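Local coordinates for Bak protein (Grouper iridovirus, PDB 5VMN), which is a viral Bcl-2 protein that inhibits apoptosis of the infected cell by exclusively sequestering the pro-apoptotic host protein Bim, at residues Ile9-Leu14 against Glu96-Phe101; Leu54-Asn59 against Leu72-Ile77. One frame throughout, in Å; residues are numbered along the deposited sequence.

Contact 1 sets the first turn of helix 11-16 against helix 88-103, and contact 2 pairs helix 53-60 with helix 68-84; along the chain the second is nested inside the loop that the first closes. Their centres lie about 11 Å apart, each about 7 Å from the centre of the chain. F101 joins them: its CE1 is 3.2 Å from the backbone C of G57, and its CD2 is 3.5 Å from CD2 of L74. Helix 68-84 is shared, as L75 carries F11 of contact 1 while L74 works in contact 2. Two nitrates border contact 1, and an ethanediol lies about 6 Å from the side chain of I56 in contact 2, all probably from the crystallisation liquor.

Contact 1 (Ile9-Leu14 against Glu96-Phe101); sequences INFSAL and EQLERF. With NO3 (nitrate ion), chain F; NO3 (nitrate ion), chain G.
F11 and E99 share a first torsion (chi1 -65° and -66°) that sets CG anti to the carbonyl carbon, and with it the two side chains slide past each other in opposite directions. The touch is between the CG methylene of E99 and CD2 of the F11 ring, 3.7 Å apart, while the extended glutamate chain carries its carboxylate on, turned 72° from the ring plane. At the other ortho carbon, CD1, the F11 ring meets the CD1 methyl of L98 at 3.9 Å. The ring of F102 also meets that of F11, nearly parallel to it.

At the polar edge of this apolar patch a nitrate, probably from the crystallisation liquor, sits between the segments. Its O3 accepts from F11 N at 3.1 Å. Its O2 accepts from S12 N at 2.7 Å. Both amides belong to the start of a helix capped by N10, whose OD1 takes A13 N from above the amide plane. The same nitrate O3 lies 2.6 Å from OE2 of E99. Oxygens this close suggest that the carboxyl group holds a proton and gives it to the nitrate, a shift the anion would encourage; the two amides would help to hold the nitrate's negative charge.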
# COMPACT_ATOMS: atom_id res chain seq x y z
N ILE A 9 -2.90 -2.84 8.86
CA ILE A 9 -1.85 -1.85 8.71
C ILE A 9 -2.48 -0.47 8.85
O ILE A 9 -3.52 -0.19 8.26
CB ILE A 9 -1.11 -1.96 7.36
CG1 ILE A 9 -0.45 -3.32 7.22
CG2 ILE A 9 -0.06 -0.86 7.22
CD1 ILE A 9 0.61 -3.60 8.28
N ASN A 10 -1.82 0.39 9.60
CA ASN A 10 -2.23 1.78 9.73
C ASN A 10 -1.68 2.54 8.54
O ASN A 10 -0.54 3.00 8.58
CB ASN A 10 -1.69 2.36 11.03
CG ASN A 10 -2.21 3.75 11.31
OD1 ASN A 10 -2.72 4.43 10.44
ND2 ASN A 10 -2.09 4.18 12.57
N PHE A 11 -2.48 2.67 7.47
CA PHE A 11 -1.96 3.24 6.22
C PHE A 11 -1.68 4.73 6.36
O PHE A 11 -0.76 5.24 5.73
CB PHE A 11 -2.92 2.98 5.05
CG PHE A 11 -3.07 1.50 4.71
CD1 PHE A 11 -2.02 0.80 4.12
CD2 PHE A 11 -4.22 0.80 5.02
CE1 PHE A 11 -2.14 -0.55 3.83
CE2 PHE A 11 -4.34 -0.54 4.73
CZ PHE A 11 -3.29 -1.22 4.13
N SER A 12 -2.44 5.44 7.18
CA SER A 12 -2.12 6.84 7.43
C SER A 12 -0.75 6.99 8.10
O SER A 12 0.05 7.83 7.69
CB SER A 12 -3.21 7.47 8.30
OG SER A 12 -2.92 8.83 8.51
N ALA A 13 -0.46 6.17 9.11
CA ALA A 13 0.86 6.23 9.73
C ALA A 13 1.94 5.82 8.74
O ALA A 13 3.01 6.43 8.69
CB ALA A 13 0.93 5.33 10.97
N LEU A 14 1.66 4.80 7.93
CA LEU A 14 2.63 4.35 6.94
C LEU A 14 3.02 5.49 6.01
O LEU A 14 4.21 5.70 5.75
CB LEU A 14 2.04 3.20 6.13
CG LEU A 14 2.93 2.60 5.02
CD1 LEU A 14 4.03 1.78 5.55
CD2 LEU A 14 2.09 1.74 4.10
N GLU A 96 -7.90 6.50 2.19
CA GLU A 96 -9.17 5.81 2.08
C GLU A 96 -9.21 4.93 0.85
O GLU A 96 -9.78 3.83 0.89
CB GLU A 96 -10.33 6.81 2.04
CG GLU A 96 -10.44 7.68 3.27
CD GLU A 96 -11.52 8.75 3.14
OE1 GLU A 96 -12.15 9.03 4.18
OE2 GLU A 96 -11.74 9.31 2.04
N GLN A 97 -8.62 5.39 -0.27
CA GLN A 97 -8.56 4.58 -1.47
C GLN A 97 -7.76 3.30 -1.21
O GLN A 97 -8.15 2.21 -1.63
CB GLN A 97 -7.93 5.40 -2.62
CG GLN A 97 -8.80 6.56 -3.18
CD GLN A 97 -8.06 7.52 -4.17
OE1 GLN A 97 -6.94 7.27 -4.59
NE2 GLN A 97 -8.69 8.64 -4.47
N LEU A 98 -6.64 3.43 -0.50
CA LEU A 98 -5.82 2.27 -0.14
C LEU A 98 -6.60 1.29 0.71
O LEU A 98 -6.61 0.09 0.45
CB LEU A 98 -4.58 2.71 0.62
CG LEU A 98 -3.25 2.73 -0.08
CD1 LEU A 98 -2.19 3.03 0.94
CD2 LEU A 98 -2.97 1.44 -0.78
N GLU A 99 -7.24 1.80 1.77
CA GLU A 99 -8.01 0.92 2.64
C GLU A 99 -9.08 0.18 1.85
O GLU A 99 -9.29 -1.02 2.04
CB GLU A 99 -8.63 1.73 3.77
CG GLU A 99 -7.59 2.32 4.71
CD GLU A 99 -8.13 3.43 5.60
OE1 GLU A 99 -9.09 4.11 5.20
OE2 GLU A 99 -7.57 3.63 6.70
N ARG A 100 -9.76 0.89 0.93
CA ARG A 100 -10.81 0.26 0.14
C ARG A 100 -10.25 -0.89 -0.69
O ARG A 100 -10.88 -1.95 -0.80
CB ARG A 100 -11.49 1.32 -0.75
CG ARG A 100 -12.97 1.15 -1.02
CD ARG A 100 -13.64 2.50 -1.36
NE ARG A 100 -12.84 3.26 -2.33
CZ ARG A 100 -12.48 4.54 -2.22
NH1 ARG A 100 -12.85 5.29 -1.18
NH2 ARG A 100 -11.74 5.09 -3.18
N PHE A 101 -9.06 -0.71 -1.26
CA PHE A 101 -8.46 -1.78 -2.05
C PHE A 101 -8.23 -3.01 -1.19
O PHE A 101 -8.56 -4.13 -1.59
CB PHE A 101 -7.14 -1.33 -2.67
CG PHE A 101 -6.39 -2.46 -3.34
CD1 PHE A 101 -6.82 -2.95 -4.55
CD2 PHE A 101 -5.30 -3.05 -2.72
CE1 PHE A 101 -6.18 -3.99 -5.16
CE2 PHE A 101 -4.63 -4.10 -3.34
CZ PHE A 101 -5.08 -4.57 -4.56
N NO3 F . -5.46 3.70 8.35
O1 NO3 F . -5.86 3.87 9.54
O2 NO3 F . -5.00 4.68 7.70
O3 NO3 F . -5.53 2.56 7.82
N NO3 G . -4.93 -4.34 5.63
O1 NO3 G . -6.00 -3.67 5.63
O2 NO3 G . -3.99 -3.99 6.40
O3 NO3 G . -4.78 -5.34 4.86

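Contact 2 (Leu54-Asn59 against Leu72-Ile77); sequences LEIGNN and LILLGI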
# COMPACT_ATOMS: atom_id res chain seq x y z
N LEU A 54 -7.41 2.87 -5.77
CA LEU A 54 -8.21 1.67 -5.96
C LEU A 54 -8.07 1.14 -7.38
O LEU A 54 -7.85 -0.06 -7.59
CB LEU A 54 -9.68 1.95 -5.62
CG LEU A 54 -10.64 0.80 -5.83
CD1 LEU A 54 -10.23 -0.38 -4.98
CD2 LEU A 54 -12.04 1.27 -5.47
N GLU A 55 -8.13 2.03 -8.36
CA GLU A 55 -7.95 1.64 -9.75
C GLU A 55 -6.56 1.05 -9.97
O GLU A 55 -6.41 0.03 -10.65
CB GLU A 55 -8.15 2.83 -10.68
CG GLU A 55 -7.96 2.49 -12.12
CD GLU A 55 -8.29 3.64 -13.06
OE1 GLU A 55 -7.66 3.73 -14.14
OE2 GLU A 55 -9.18 4.44 -12.72
N ILE A 56 -5.54 1.69 -9.41
CA ILE A 56 -4.17 1.20 -9.60
C ILE A 56 -4.00 -0.19 -8.99
O ILE A 56 -3.44 -1.09 -9.62
CB ILE A 56 -3.15 2.18 -9.00
CG1 ILE A 56 -3.20 3.50 -9.76
CG2 ILE A 56 -1.73 1.59 -9.11
CD1 ILE A 56 -2.39 4.59 -9.09
N GLY A 57 -4.53 -0.39 -7.79
CA GLY A 57 -4.44 -1.70 -7.16
C GLY A 57 -5.18 -2.76 -7.95
O GLY A 57 -4.66 -3.86 -8.18
N ASN A 58 -6.37 -2.44 -8.43
CA ASN A 58 -7.08 -3.40 -9.25
C ASN A 58 -6.39 -3.62 -10.59
O ASN A 58 -6.45 -4.72 -11.13
CB ASN A 58 -8.54 -2.97 -9.43
CG ASN A 58 -9.35 -3.23 -8.17
OD1 ASN A 58 -8.94 -4.00 -7.30
ND2 ASN A 58 -10.50 -2.59 -8.07
N ASN A 59 -5.68 -2.62 -11.11
CA ASN A 59 -4.90 -2.88 -12.32
C ASN A 59 -3.82 -3.92 -12.03
O ASN A 59 -3.54 -4.79 -12.86
CB ASN A 59 -4.22 -1.61 -12.85
CG ASN A 59 -5.16 -0.58 -13.41
OD1 ASN A 59 -6.28 -0.87 -13.82
ND2 ASN A 59 -4.67 0.67 -13.49
N LEU A 72 3.87 -4.16 -2.56
CA LEU A 72 4.80 -3.12 -2.18
C LEU A 72 4.93 -2.06 -3.27
O LEU A 72 5.14 -0.88 -2.96
CB LEU A 72 6.16 -3.73 -1.82
CG LEU A 72 6.15 -4.55 -0.53
CD1 LEU A 72 7.44 -5.38 -0.43
CD2 LEU A 72 6.02 -3.66 0.68
N ILE A 73 4.78 -2.45 -4.54
CA ILE A 73 4.75 -1.46 -5.62
C ILE A 73 3.53 -0.57 -5.46
O ILE A 73 3.63 0.66 -5.55
CB ILE A 73 4.77 -2.16 -6.99
CG1 ILE A 73 6.15 -2.76 -7.26
CG2 ILE A 73 4.38 -1.19 -8.10
CD1 ILE A 73 6.17 -3.69 -8.45
N LEU A 74 2.36 -1.15 -5.15
CA LEU A 74 1.17 -0.32 -4.94
C LEU A 74 1.38 0.66 -3.79
O LEU A 74 1.02 1.85 -3.88
CB LEU A 74 -0.04 -1.21 -4.69
CG LEU A 74 -1.30 -0.45 -4.30
CD1 LEU A 74 -1.77 0.42 -5.46
CD2 LEU A 74 -2.40 -1.42 -3.83
N LEU A 75 1.94 0.18 -2.68
CA LEU A 75 2.19 1.08 -1.58
C LEU A 75 3.17 2.18 -1.98
O LEU A 75 3.00 3.34 -1.59
CB LEU A 75 2.71 0.29 -0.37
CG LEU A 75 1.74 -0.73 0.22
CD1 LEU A 75 2.44 -1.45 1.37
CD2 LEU A 75 0.51 -0.06 0.72
N GLY A 76 4.22 1.83 -2.71
CA GLY A 76 5.22 2.82 -3.07
C GLY A 76 4.65 3.89 -3.97
O GLY A 76 5.03 5.06 -3.87
N ILE A 77 3.78 3.50 -4.90
CA ILE A 77 3.08 4.48 -5.73
C ILE A 77 2.18 5.36 -4.87
O ILE A 77 2.15 6.59 -5.01
CB ILE A 77 2.27 3.75 -6.82
CG1 ILE A 77 3.19 3.10 -7.83
CG2 ILE A 77 1.35 4.74 -7.59
CD1 ILE A 77 2.50 2.08 -8.65
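I56 faces helix 68-84 as a two-pronged fork. Its CG2 branch, anti to the backbone N, meets CD1 of L74 at 3.8 Å, and its longer CG1 branch, extended at chi2 (171°), takes CD1 to the CG2 methyl of I77 at 4.0 Å. In both pairs the side chains cross obliquely, methyl against methyl, so that I56 spans two residues one turn apart on the partner helix.

L74 starts out beside the interface, but with CG anti to its backbone N (chi1 173°) both its methyls come round to the backbone of G57. CD1 rests 3.7 Å from G57 N, and CD2 is 3.9 Å from G57 CA. Because G57 has no side chain, the leucine can lie directly on the main chain of helix 53-60, and the CA atoms of G57 and L74 come within 6.2 Å of each other. The short helical segments run nearly antiparallel, at 158°, with axes 10.1 Å apart.

F47, from a loop, touches both I56 and I77, and L75 packs on I27 and M31 of helix 22-37. Helix 68-84 is flanked by helices 22-37, 53-60 and 88-103, consistent with the central hydrophobic helix of the all-helical Bcl-2 fold. Its antiparallel pairing with the preceding helix matches that in cellular relatives, where these two helices contribute to the groove that binds BH3 ligands.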